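Local coordinates for protein putative exonuclease (Eubacterium rectale, PDB 3L0A) that binds a zinc ion through four cysteines and is probably a hydrolase, perhaps an exonuclease, with a PDDEXK-like domain, at residues P35-G40 with E237-E242; G23-A28 with W168-Q173. One frame throughout, in Å; residues are numbered along the deposited sequence.

Contact 1: residues P35-G40 with E237-E242; sequences PCEFYG and EPDRCE. With ZN (zinc ion), chain B.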
loop_
_atom_site.group_PDB
_atom_site.type_symbol
_atom_site.label_atom_id
_atom_site.label_comp_id
_atom_site.label_asym_id
_atom_site.label_seq_id
_atom_site.Cartn_x
_atom_site.Cartn_y
_atom_site.Cartn_z
ATOM N N PRO A 35 5.095 12.419 19.407
ATOM C CA PRO A 35 5.184 13.802 19.867
ATOM C C PRO A 35 6.432 14.489 19.273
ATOM O O PRO A 35 7.411 13.806 18.922
ATOM C CB PRO A 35 5.340 13.664 21.387
ATOM C CG PRO A 35 5.925 12.314 21.602
ATOM C CD PRO A 35 5.426 11.450 20.469
ATOM N N CYS A 36 6.379 15.817 19.159
ATOM C CA CYS A 36 7.544 16.620 18.786
ATOM C C CYS A 36 7.386 18.036 19.317
ATOM O O CYS A 36 6.600 18.830 18.784
ATOM C CB CYS A 36 7.727 16.641 17.260
ATOM S SG CYS A 36 9.212 17.485 16.713
ATOM N N GLU A 37 8.153 18.346 20.356
ATOM C CA GLU A 37 8.058 19.638 21.057
ATOM C C GLU A 37 8.477 20.830 20.164
ATOM O O GLU A 37 7.818 21.872 20.133
ATOM C CB GLU A 37 8.898 19.577 22.345
ATOM C CG GLU A 37 8.453 18.441 23.274
ATOM C CD GLU A 37 9.109 18.427 24.648
ATOM O OE1 GLU A 37 10.223 18.941 24.785
ATOM O OE2 GLU A 37 8.494 17.887 25.603
ATOM N N PHE A 38 9.584 20.639 19.456
ATOM C CA PHE A 38 10.115 21.578 18.485
ATOM C C PHE A 38 9.052 21.975 17.468
ATOM O O PHE A 38 8.775 23.147 17.295
ATOM C CB PHE A 38 11.299 20.897 17.804
ATOM C CG PHE A 38 11.968 21.726 16.750
ATOM C CD1 PHE A 38 12.632 22.900 17.087
ATOM C CD2 PHE A 38 11.969 21.321 15.430
ATOM C CE1 PHE A 38 13.248 23.665 16.103
ATOM C CE2 PHE A 38 12.576 22.077 14.452
ATOM C CZ PHE A 38 13.207 23.242 14.773
ATOM N N TYR A 39 8.446 20.978 16.811
ATOM C CA TYR A 39 7.357 21.223 15.872
ATOM C C TYR A 39 6.284 22.107 16.468
ATOM O O TYR A 39 5.782 23.030 15.818
ATOM C CB TYR A 39 6.752 19.898 15.423
ATOM C CG TYR A 39 5.430 19.969 14.681
ATOM C CD1 TYR A 39 5.354 20.440 13.383
ATOM C CD2 TYR A 39 4.265 19.522 15.281
ATOM C CE1 TYR A 39 4.128 20.483 12.683
ATOM C CE2 TYR A 39 3.023 19.536 14.593
ATOM C CZ TYR A 39 2.966 20.020 13.299
ATOM O OH TYR A 39 1.757 20.059 12.646
ATOM N N GLY A 40 5.960 21.836 17.723
ATOM C CA GLY A 40 4.963 22.601 18.421
ATOM C C GLY A 40 5.344 24.047 18.677
ATOM O O GLY A 40 4.462 24.931 18.696
ATOM N N GLU A 237 14.678 23.956 26.564
ATOM C CA GLU A 237 14.804 23.734 25.135
ATOM C C GLU A 237 13.914 22.523 24.730
ATOM O O GLU A 237 13.989 21.440 25.335
ATOM C CB GLU A 237 16.284 23.535 24.737
ATOM N N PRO A 238 13.060 22.709 23.703
ATOM C CA PRO A 238 12.207 21.625 23.183
ATOM C C PRO A 238 12.994 20.509 22.520
ATOM O O PRO A 238 13.927 20.786 21.790
ATOM C CB PRO A 238 11.395 22.329 22.096
ATOM C CG PRO A 238 12.288 23.459 21.634
ATOM C CD PRO A 238 12.919 23.941 22.902
ATOM N N ASP A 239 12.607 19.263 22.752
ATOM C CA ASP A 239 13.204 18.144 22.012
ATOM C C ASP A 239 12.672 18.069 20.575
ATOM O O ASP A 239 11.558 18.472 20.290
ATOM C CB ASP A 239 12.913 16.808 22.712
ATOM C CG ASP A 239 13.533 16.723 24.117
ATOM O OD1 ASP A 239 14.623 17.314 24.381
ATOM O OD2 ASP A 239 12.904 16.035 24.956
ATOM N N ARG A 240 13.482 17.511 19.689
ATOM C CA ARG A 240 13.104 17.268 18.301
ATOM C C ARG A 240 12.917 15.787 18.082
ATOM O O ARG A 240 13.797 15.013 18.427
ATOM C CB ARG A 240 14.226 17.737 17.390
ATOM C CG ARG A 240 14.557 19.201 17.507
ATOM C CD ARG A 240 15.476 19.640 16.379
ATOM N NE ARG A 240 15.845 21.060 16.476
ATOM C CZ ARG A 240 16.498 21.732 15.530
ATOM N NH1 ARG A 240 16.884 21.135 14.411
ATOM N NH2 ARG A 240 16.798 23.010 15.705
ATOM N N CYS A 241 11.784 15.383 17.492
ATOM C CA CYS A 241 11.547 13.975 17.220
ATOM C C CYS A 241 12.494 13.532 16.138
ATOM O O CYS A 241 12.811 12.356 16.037
ATOM C CB CYS A 241 10.102 13.708 16.792
ATOM S SG CYS A 241 9.629 14.344 15.147
ATOM N N GLU A 242 12.933 14.476 15.318
ATOM C CA GLU A 242 13.793 14.185 14.183
ATOM C C GLU A 242 13.130 13.235 13.164
ATOM O O GLU A 242 13.810 12.670 12.323
ATOM C CB GLU A 242 15.173 13.649 14.625
ATOM C CG GLU A 242 16.006 14.599 15.508
ATOM C CD GLU A 242 16.629 15.790 14.733
ATOM O OE1 GLU A 242 16.390 15.981 13.516
ATOM O OE2 GLU A 242 17.370 16.553 15.359
HETATM ZN ZN ZN B . 9.900 16.635 14.849
#

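Contact 2: residues G23-A28 with W168-Q173; sequences GYKDFA and WGYDIQ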
loop_
_atom_site.group_PDB
_atom_site.type_symbol
_atom_site.label_atom_id
_atom_site.label_comp_id
_atom_site.label_asym_id
_atom_site.label_seq_id
_atom_site.Cartn_x
_atom_site.Cartn_y
_atom_site.Cartn_z
ATOM N N GLY A 23 -3.161 22.109 19.892
ATOM C CA GLY A 23 -1.902 22.481 20.577
ATOM C C GLY A 23 -1.286 21.383 21.445
ATOM O O GLY A 23 -0.092 21.108 21.387
ATOM N N TYR A 24 -2.100 20.759 22.269
ATOM C CA TYR A 24 -1.608 19.755 23.176
ATOM C C TYR A 24 -1.004 18.594 22.408
ATOM O O TYR A 24 0.105 18.181 22.699
ATOM C CB TYR A 24 -2.753 19.257 24.043
ATOM C CG TYR A 24 -2.439 18.016 24.826
ATOM C CD1 TYR A 24 -1.752 18.091 26.027
ATOM C CD2 TYR A 24 -2.840 16.766 24.366
ATOM C CE1 TYR A 24 -1.456 16.964 26.737
ATOM C CE2 TYR A 24 -2.543 15.616 25.078
ATOM C CZ TYR A 24 -1.848 15.723 26.268
ATOM O OH TYR A 24 -1.577 14.592 27.002
ATOM N N LYS A 25 -1.744 18.067 21.427
ATOM C CA LYS A 25 -1.267 16.958 20.636
ATOM C C LYS A 25 0.062 17.263 19.889
ATOM O O LYS A 25 0.897 16.361 19.744
ATOM C CB LYS A 25 -2.350 16.484 19.645
ATOM C CG LYS A 25 -3.586 15.791 20.259
ATOM C CD LYS A 25 -4.624 15.517 19.177
ATOM C CE LYS A 25 -5.738 14.572 19.623
ATOM N NZ LYS A 25 -6.517 14.022 18.431
ATOM N N ASP A 26 0.265 18.507 19.427
ATOM C CA ASP A 26 1.551 18.887 18.800
ATOM C C ASP A 26 2.689 18.483 19.745
ATOM O O ASP A 26 3.633 17.767 19.364
ATOM C CB ASP A 26 1.643 20.394 18.501
ATOM C CG ASP A 26 0.685 20.873 17.379
ATOM O OD1 ASP A 26 0.294 20.055 16.476
ATOM O OD2 ASP A 26 0.333 22.099 17.413
ATOM N N PHE A 27 2.557 18.889 21.003
ATOM C CA PHE A 27 3.535 18.525 22.001
ATOM C C PHE A 27 3.452 17.071 22.412
ATOM O O PHE A 27 4.479 16.390 22.392
ATOM C CB PHE A 27 3.435 19.441 23.211
ATOM C CG PHE A 27 3.889 20.834 22.938
ATOM C CD1 PHE A 27 5.241 21.155 22.987
ATOM C CD2 PHE A 27 2.983 21.822 22.605
ATOM C CE1 PHE A 27 5.681 22.467 22.733
ATOM C CE2 PHE A 27 3.394 23.123 22.364
ATOM C CZ PHE A 27 4.746 23.449 22.421
ATOM N N ALA A 28 2.259 16.567 22.738
ATOM C CA ALA A 28 2.155 15.263 23.425
ATOM C C ALA A 28 1.942 14.056 22.528
ATOM O O ALA A 28 2.245 12.924 22.938
ATOM C CB ALA A 28 1.092 15.293 24.465
ATOM N N TRP A 168 -6.278 7.609 17.869
ATOM C CA TRP A 168 -6.010 8.963 17.389
ATOM C C TRP A 168 -6.238 10.023 18.463
ATOM O O TRP A 168 -6.208 11.228 18.185
ATOM C CB TRP A 168 -6.862 9.274 16.154
ATOM C CG TRP A 168 -6.415 8.563 14.914
ATOM C CD1 TRP A 168 -7.073 7.554 14.266
ATOM C CD2 TRP A 168 -5.231 8.827 14.157
ATOM N NE1 TRP A 168 -6.376 7.164 13.171
ATOM C CE2 TRP A 168 -5.226 7.920 13.079
ATOM C CE3 TRP A 168 -4.169 9.739 14.296
ATOM C CZ2 TRP A 168 -4.196 7.892 12.114
ATOM C CZ3 TRP A 168 -3.107 9.705 13.338
ATOM C CH2 TRP A 168 -3.144 8.790 12.266
ATOM N N GLY A 169 -6.465 9.586 19.692
ATOM C CA GLY A 169 -6.607 10.532 20.797
ATOM C C GLY A 169 -7.894 11.354 20.763
ATOM O O GLY A 169 -7.919 12.467 21.253
ATOM N N TYR A 170 -8.963 10.843 20.171
ATOM C CA TYR A 170 -10.242 11.553 20.253
ATOM C C TYR A 170 -10.847 11.392 21.630
ATOM O O TYR A 170 -11.818 12.088 21.989
ATOM C CB TYR A 170 -11.218 11.124 19.152
ATOM C CG TYR A 170 -10.641 11.369 17.754
ATOM C CD1 TYR A 170 -9.971 12.561 17.438
ATOM C CD2 TYR A 170 -10.771 10.411 16.746
ATOM C CE1 TYR A 170 -9.405 12.763 16.127
ATOM C CE2 TYR A 170 -10.234 10.613 15.481
ATOM C CZ TYR A 170 -9.563 11.793 15.179
ATOM O OH TYR A 170 -9.085 11.962 13.917
ATOM N N ASP A 171 -10.276 10.489 22.424
ATOM C CA ASP A 171 -10.632 10.454 23.828
ATOM C C ASP A 171 -10.143 11.743 24.493
ATOM O O ASP A 171 -10.862 12.290 25.294
ATOM C CB ASP A 171 -10.178 9.162 24.542
ATOM C CG ASP A 171 -8.717 8.853 24.361
ATOM O OD1 ASP A 171 -8.048 9.496 23.506
ATOM O OD2 ASP A 171 -8.248 7.939 25.077
ATOM N N ILE A 172 -8.975 12.264 24.107
ATOM C CA ILE A 172 -8.459 13.563 24.637
ATOM C C ILE A 172 -9.422 14.702 24.259
ATOM O O ILE A 172 -9.901 15.448 25.106
ATOM C CB ILE A 172 -7.042 13.934 24.110
ATOM C CG1 ILE A 172 -5.994 12.779 24.241
ATOM C CG2 ILE A 172 -6.522 15.193 24.790
ATOM C CD1 ILE A 172 -5.404 12.557 25.631
ATOM N N GLN A 173 -9.744 14.820 22.986
ATOM C CA GLN A 173 -10.660 15.877 22.564
ATOM C C GLN A 173 -11.981 15.877 23.346
ATOM O O GLN A 173 -12.442 16.924 23.816
ATOM C CB GLN A 173 -10.954 15.761 21.066
ATOM C CG GLN A 173 -11.822 16.901 20.507
ATOM C CD GLN A 173 -12.078 16.719 19.034
ATOM O OE1 GLN A 173 -12.331 15.612 18.607
ATOM N NE2 GLN A 173 -11.992 17.799 18.243
#

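Contact 1: residues P35-G40 with E237-E242
Cys-36 and Cys-241 bind one zinc ion and join the start of helix 37-45 to the loop 237-242. This is half of a four-cysteine zinc site. Cys-244 and Cys-247 complete it from the chain that follows. Cys-36 SG lies 2.2 Å from the zinc and Cys-241 SG 2.3 Å. The Cys-36 sulfur also accepts the backbone N-H of Cys-241, in a nearly straight bond (173°). It accepts Tyr-39 N as well, so Cys-36 is both a metal ligand and the N-cap of its helix. Its first torsion sets SG opposite its own backbone N and turns it to the metal.

Arg-240 lies over one face of the Phe-38 ring. From CB the chain leads to CG, and Arg-240 CG sits 3.7 Å from Phe-38 CG, where the ring joins CB. CD stands over the ring face as a CH-pi contact. NE lies above the ring centre. Arg-240 CZ is 4.0 Å from the centroid of the Phe-38 ring, a cation-pi contact. Arg-240 NH2 ends the run, 3.6 Å from Phe-38 CE1. The guanidinium lies flat on the ring, with planes 22° apart. Phe-38 also touches Cys-246, Cys-247 and Asn-250 of helix 245-250.

The rest of the loop is held by Glu-37 and by one backbone bond. Pro-238 CB packs against Glu-37 CB. Glu-37 OE1 also forms a salt bridge with Arg-227, which probably offsets the nearby negative charge of Asp-239. Glu-37 OE1 accepts Asp-239 N at 3.1 Å, on the anti side of the carboxylate and somewhat out of its plane. Asp-239 O in turn accepts Phe-38 N at 3.0 Å, with the donor tilted from the carbonyl plane.

Contact 2: residues G23-A28 with W168-Q173
Lys-25 reaches from helix 21-28 to the turn between helices 164-167 and 170-185. A Schellman motif ends the first of these two helices, with Gly-169 as its C-prime residue. Gly-169 has positive phi and is also the N-cap of the next helix.

The polar part is one hydrogen bond. Lys-25 NZ donates to Trp-168 O at 2.8 Å, nearly in line with the carbonyl. The lysine chain is extended beyond CG, which carries the amine across.

Close packing surrounds this bond. Lys-25 CE passes 3.4 Å from Gly-169 O. A side chain at Gly-169 would point at this methylene, so the fit here is tight. Lys-25 NZ also comes within 3.9 Å of Tyr-170 CD1. With an alanine in place of Lys-25, the Trp-168 carbonyl would probably lose this donor and a gap would open beside Gly-169.

The apolar part pairs Tyr-24 with Ile-172, whose side chains cross at about a right angle. Helix 211-232 borders both, through Ile-228 at Tyr-24 and Val-221 at Ile-172. Tyr-24 CG lies opposite the backbone N (chi1 168°), and the ring meets the branch methyl of the isoleucine: Tyr-24 CE2 is 4.0 Å from Ile-172 CG2.

Overall arrangement
The centres of contacts 1 and 2 are 15 Å apart, and both contacts belong to the PDDEXK-like domain. Along the chain the order is 23-28, 35-40, 168-173, 237-242, so the two contacts cross. Helices 21-28 and 37-45 follow each other and also touch: Phe-27 packs on Glu-37, and Asp-26 on Tyr-39. Helix 211-232 borders both contacts, with Val-231 at contact 1. The centre of contact 2 lies about 7 Å from the centre of the chain, and the centre of contact 1 about 18 Å from it. The two helices thus connect the peripheral zinc site with the start of helix 170-185, nearer the chain centre.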